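Local coordinates for protein VMS1 (Saccharomyces cerevisiae, PDB 5WHG), which cleaves polypeptidyl-tRNAs downstream of the ribosome-associated quality control pathway, releasing incompletely made polypeptides for degradation, at residues S208-V213 with A221-Q226; N312-A317 with R338-P343. All coordinates share one frame; numbering follows the deposited sequence.

Interaction 1 of 2, residues S208-V213 with A221-Q226; sequences SALFMV and AIVSHQ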
# COMPACT_ATOMS: atom_id res chain seq x y z
N SER A 208 4.40 0.79 0.48
CA SER A 208 3.40 1.85 0.52
C SER A 208 3.10 2.17 1.98
O SER A 208 3.35 1.36 2.87
CB SER A 208 2.11 1.46 -0.22
OG SER A 208 2.35 1.26 -1.60
N ALA A 209 2.55 3.36 2.22
CA ALA A 209 2.15 3.74 3.57
C ALA A 209 0.63 3.75 3.71
O ALA A 209 -0.10 3.95 2.74
CB ALA A 209 2.75 5.11 3.95
N LEU A 210 0.13 3.51 4.93
CA LEU A 210 -1.30 3.51 5.21
C LEU A 210 -1.58 4.23 6.52
O LEU A 210 -0.98 3.91 7.56
CB LEU A 210 -1.86 2.08 5.28
CG LEU A 210 -1.49 1.06 4.19
CD1 LEU A 210 -1.92 -0.36 4.60
CD2 LEU A 210 -2.16 1.39 2.91
N PHE A 211 -2.49 5.20 6.47
CA PHE A 211 -2.83 6.07 7.60
C PHE A 211 -4.34 6.27 7.66
O PHE A 211 -4.95 6.63 6.65
CB PHE A 211 -2.10 7.42 7.47
CG PHE A 211 -0.60 7.32 7.63
CD1 PHE A 211 -0.04 7.03 8.87
CD2 PHE A 211 0.25 7.50 6.54
CE1 PHE A 211 1.34 6.93 9.04
CE2 PHE A 211 1.63 7.41 6.69
CZ PHE A 211 2.19 7.12 7.94
N MSE A 212 -4.92 6.03 8.82
CA MSE A 212 -6.28 6.44 9.11
C MSE A 212 -6.37 7.14 10.45
O MSE A 212 -5.81 6.67 11.43
CB MSE A 212 -7.23 5.25 9.14
CG MSE A 212 -7.23 4.39 7.92
SE MSE A 212 -8.27 2.77 8.30
CE MSE A 212 -7.76 1.70 6.76
N VAL A 213 -7.08 8.26 10.51
CA VAL A 213 -7.29 8.99 11.76
C VAL A 213 -8.76 9.36 11.82
O VAL A 213 -9.41 9.57 10.79
CB VAL A 213 -6.40 10.26 11.87
CG1 VAL A 213 -6.74 11.26 10.81
CG2 VAL A 213 -6.53 10.91 13.23
N ALA A 221 0.69 2.40 9.17
CA ALA A 221 1.59 1.28 8.88
C ALA A 221 2.40 1.56 7.63
O ALA A 221 1.97 2.30 6.74
CB ALA A 221 0.80 -0.02 8.74
N ILE A 222 3.61 0.99 7.58
CA ILE A 222 4.40 0.88 6.35
C ILE A 222 4.27 -0.56 5.87
O ILE A 222 4.70 -1.50 6.56
CB ILE A 222 5.88 1.26 6.58
CG1 ILE A 222 6.03 2.70 7.11
CG2 ILE A 222 6.68 1.08 5.30
CD1 ILE A 222 5.46 3.80 6.19
N VAL A 223 3.63 -0.77 4.72
CA VAL A 223 3.33 -2.12 4.23
C VAL A 223 4.31 -2.48 3.12
O VAL A 223 4.56 -1.67 2.21
CB VAL A 223 1.87 -2.23 3.73
CG1 VAL A 223 1.59 -1.20 2.62
CG2 VAL A 223 1.57 -3.66 3.25
N SER A 224 4.87 -3.68 3.19
CA SER A 224 5.68 -4.20 2.10
C SER A 224 4.78 -4.79 1.02
O SER A 224 3.79 -5.46 1.31
CB SER A 224 6.63 -5.28 2.60
OG SER A 224 6.81 -6.27 1.60
N HIS A 225 5.14 -4.55 -0.24
CA HIS A 225 4.40 -5.17 -1.33
C HIS A 225 4.63 -6.67 -1.42
O HIS A 225 3.85 -7.36 -2.09
CB HIS A 225 4.75 -4.49 -2.66
CG HIS A 225 4.35 -3.04 -2.72
ND1 HIS A 225 4.37 -2.31 -3.89
CD2 HIS A 225 3.91 -2.20 -1.75
CE1 HIS A 225 3.97 -1.07 -3.64
NE2 HIS A 225 3.69 -0.98 -2.35
N GLN A 226 5.64 -7.21 -0.74
CA GLN A 226 5.86 -8.64 -0.73
C GLN A 226 4.94 -9.32 0.28
O GLN A 226 4.85 -8.88 1.43
CB GLN A 226 7.31 -8.96 -0.41
CG GLN A 226 7.72 -10.42 -0.70
CD GLN A 226 8.10 -10.62 -2.16
OE1 GLN A 226 7.69 -9.84 -3.03
NE2 GLN A 226 8.89 -11.65 -2.43
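S208 OG meets H225 NE2 at 2.7 Å, a hydrogen bond whose direction is not settled. The hydroxyl comes in at the edge of the imidazole, close to the ring plane, with S208 CB lying in that plane as well. OG stands beside its own backbone N (chi1 -64°), on the side from which the H225 ring approaches. The same serine is bonded both ways through its backbone: S208 N gives to V223 O at 3.0 Å, and V223 N returns to S208 O at 2.8 Å. L210 and A221 repeat the pattern. A209 and I222, the non-hydrogen-bonded pair between them, touch through A209 CB and I222 CD1 at 3.8 Å. This is the antiparallel hairpin of strands 207-214 and 217-224, whose first strand is the middle one of the mixed sheet of the VLRF1 domain, the part that binds the 60S subunit. L210 and V223 share the other face, L210 CD1 resting 4.1 Å from V223 CG1, and both side chains also touch F248 of the next strand. I222 and A209 instead pack on L307. H225, just past the strand end, stacks on F25 and meets the W358 ring. With alanine in place of H225, the S208 hydroxyl would probably lose its imidazole mate and F25 its stacking partner. Bracketing H225, S224 OG accepts from Q226 N at 2.8 Å in an ST turn.

Interaction 2 of 2, residues N312-A317 with R338-P343; sequences NIFIRA and RIKSFP
Three backbone hydrogen bonds join N312-A317 to R338-P343 in parallel: I313 N to R338 O (2.9 Å), K340 N to I313 O (2.9 Å) and I315 N to K340 O (3.0 Å). The first is nearly straight at 171°. Among side-chain polar contacts, K340 NZ donates to N312 OD1 at 2.7 Å, from above the plane of the amide carbonyl; the extended lysine chain carries the ammonium there, and S181 O and F183 O accept from it too. The pairing closes a beta-alpha-beta unit, in which strand 313-316 is followed by helix 320-323 and then by strand 339-340, the outermost strand on that side of the VLRF1 domain's mixed sheet. Aromatic contacts involve F342. F314 CB sits over one face of the F342 ring in a CH-pi contact, 3.8 Å from its centroid, while R316 N lies at that ring's edge. The two phenyl planes are inclined at 33°. Among aliphatic side chains, I315 CD1 meets I339 CG2 at 4.0 Å. The I313 CD1 methyl lies over the flat face of the charged R338 guanidinium, above its centre and 3.7 Å from R338 CZ. That guanidinium is also held by a salt bridge to D336.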
# COMPACT_ATOMS: atom_id res chain seq x y z
N ASN A 312 2.90 4.79 -2.81
CA ASN A 312 1.71 5.55 -2.47
C ASN A 312 1.65 5.75 -0.96
O ASN A 312 2.14 4.93 -0.18
CB ASN A 312 0.44 4.83 -2.94
CG ASN A 312 0.40 4.66 -4.45
OD1 ASN A 312 0.33 5.62 -5.21
ND2 ASN A 312 0.42 3.42 -4.88
N ILE A 313 1.02 6.86 -0.57
CA ILE A 313 0.70 7.13 0.82
C ILE A 313 -0.82 7.33 0.90
O ILE A 313 -1.34 8.41 0.56
CB ILE A 313 1.48 8.34 1.35
CG1 ILE A 313 2.98 8.05 1.25
CG2 ILE A 313 1.08 8.64 2.77
CD1 ILE A 313 3.91 9.30 1.26
N PHE A 314 -1.54 6.30 1.36
CA PHE A 314 -3.01 6.33 1.49
C PHE A 314 -3.41 6.86 2.87
O PHE A 314 -3.00 6.31 3.89
CB PHE A 314 -3.61 4.94 1.28
CG PHE A 314 -3.55 4.47 -0.15
CD1 PHE A 314 -4.34 5.07 -1.13
CD2 PHE A 314 -2.69 3.44 -0.52
CE1 PHE A 314 -4.26 4.65 -2.45
CE2 PHE A 314 -2.61 3.02 -1.85
CZ PHE A 314 -3.40 3.63 -2.81
N ILE A 315 -4.23 7.91 2.89
CA ILE A 315 -4.64 8.58 4.12
C ILE A 315 -6.16 8.72 4.13
O ILE A 315 -6.74 9.21 3.17
CB ILE A 315 -4.01 9.98 4.26
CG1 ILE A 315 -2.51 9.92 4.02
CG2 ILE A 315 -4.26 10.55 5.66
CD1 ILE A 315 -1.81 11.20 4.46
N ARG A 316 -6.79 8.31 5.23
CA ARG A 316 -8.18 8.68 5.48
C ARG A 316 -8.25 9.62 6.67
O ARG A 316 -7.87 9.25 7.80
CB ARG A 316 -9.09 7.48 5.75
CG ARG A 316 -10.45 8.04 6.23
CD ARG A 316 -11.63 7.11 6.15
NE ARG A 316 -11.59 5.99 7.10
CZ ARG A 316 -11.50 6.09 8.43
NH1 ARG A 316 -11.41 7.27 9.04
NH2 ARG A 316 -11.48 4.99 9.15
N ALA A 317 -8.76 10.83 6.43
CA ALA A 317 -8.99 11.82 7.48
C ALA A 317 -10.15 12.70 7.01
O ALA A 317 -9.95 13.70 6.32
CB ALA A 317 -7.74 12.64 7.75
N ARG A 338 1.77 11.26 -4.43
CA ARG A 338 1.64 9.96 -3.79
C ARG A 338 0.53 9.92 -2.74
O ARG A 338 0.04 8.84 -2.41
CB ARG A 338 2.96 9.57 -3.13
CG ARG A 338 4.09 9.42 -4.10
CD ARG A 338 5.39 9.21 -3.35
NE ARG A 338 5.60 10.31 -2.43
CZ ARG A 338 6.39 10.23 -1.36
NH1 ARG A 338 7.01 9.08 -1.11
NH2 ARG A 338 6.52 11.27 -0.55
N ILE A 339 0.15 11.07 -2.20
CA ILE A 339 -0.83 11.12 -1.12
C ILE A 339 -2.23 11.01 -1.72
O ILE A 339 -2.63 11.82 -2.55
CB ILE A 339 -0.67 12.40 -0.30
CG1 ILE A 339 0.69 12.40 0.39
CG2 ILE A 339 -1.77 12.50 0.71
CD1 ILE A 339 0.95 13.54 1.29
N LYS A 340 -2.97 9.99 -1.30
CA LYS A 340 -4.23 9.64 -1.95
C LYS A 340 -5.24 9.16 -0.93
O LYS A 340 -4.90 8.50 0.06
CB LYS A 340 -4.02 8.55 -3.00
CG LYS A 340 -2.99 8.89 -4.05
CD LYS A 340 -2.71 7.67 -4.87
CE LYS A 340 -1.61 7.93 -5.86
NZ LYS A 340 -1.52 6.79 -6.79
N SER A 341 -6.51 9.47 -1.19
CA SER A 341 -7.59 8.85 -0.45
C SER A 341 -7.63 7.34 -0.68
O SER A 341 -7.11 6.82 -1.67
CB SER A 341 -8.93 9.44 -0.86
OG SER A 341 -9.06 10.73 -0.32
N PHE A 342 -8.25 6.65 0.26
CA PHE A 342 -8.69 5.29 0.02
C PHE A 342 -9.91 5.31 -0.90
O PHE A 342 -10.89 5.99 -0.59
CB PHE A 342 -9.04 4.59 1.33
CG PHE A 342 -7.86 4.25 2.20
CD1 PHE A 342 -7.22 3.02 2.06
CD2 PHE A 342 -7.41 5.12 3.18
CE1 PHE A 342 -6.15 2.67 2.88
CE2 PHE A 342 -6.33 4.79 4.00
CZ PHE A 342 -5.71 3.56 3.86
N PRO A 343 -9.89 4.58 -2.01
CA PRO A 343 -11.05 4.61 -2.92
C PRO A 343 -12.25 3.80 -2.44
O PRO A 343 -13.06 3.34 -3.24
CB PRO A 343 -10.48 4.03 -4.22
CG PRO A 343 -9.40 3.13 -3.76
CD PRO A 343 -8.77 3.80 -2.57

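From the N terminus, the chain first runs through 208-213 and turns back within seven residues, so that interaction 1 closes a tight hairpin. Much later it returns as 312-317, and a twenty-residue connection containing helix 320-323 leads to 338-343, where interaction 2 closes. The two loops lie in series, neither nested nor crossed. Their centres are 10 Å apart, and they join in space because strands 207-214 and 313-316 are neighbours: F211 N lies 2.9 Å from F314 O, a probable hydrogen bond, and V213 packs on A317. Both therefore belong to one mixed sheet, and helix 351-362 packs against residues of both, M212 and F342 each touching A357.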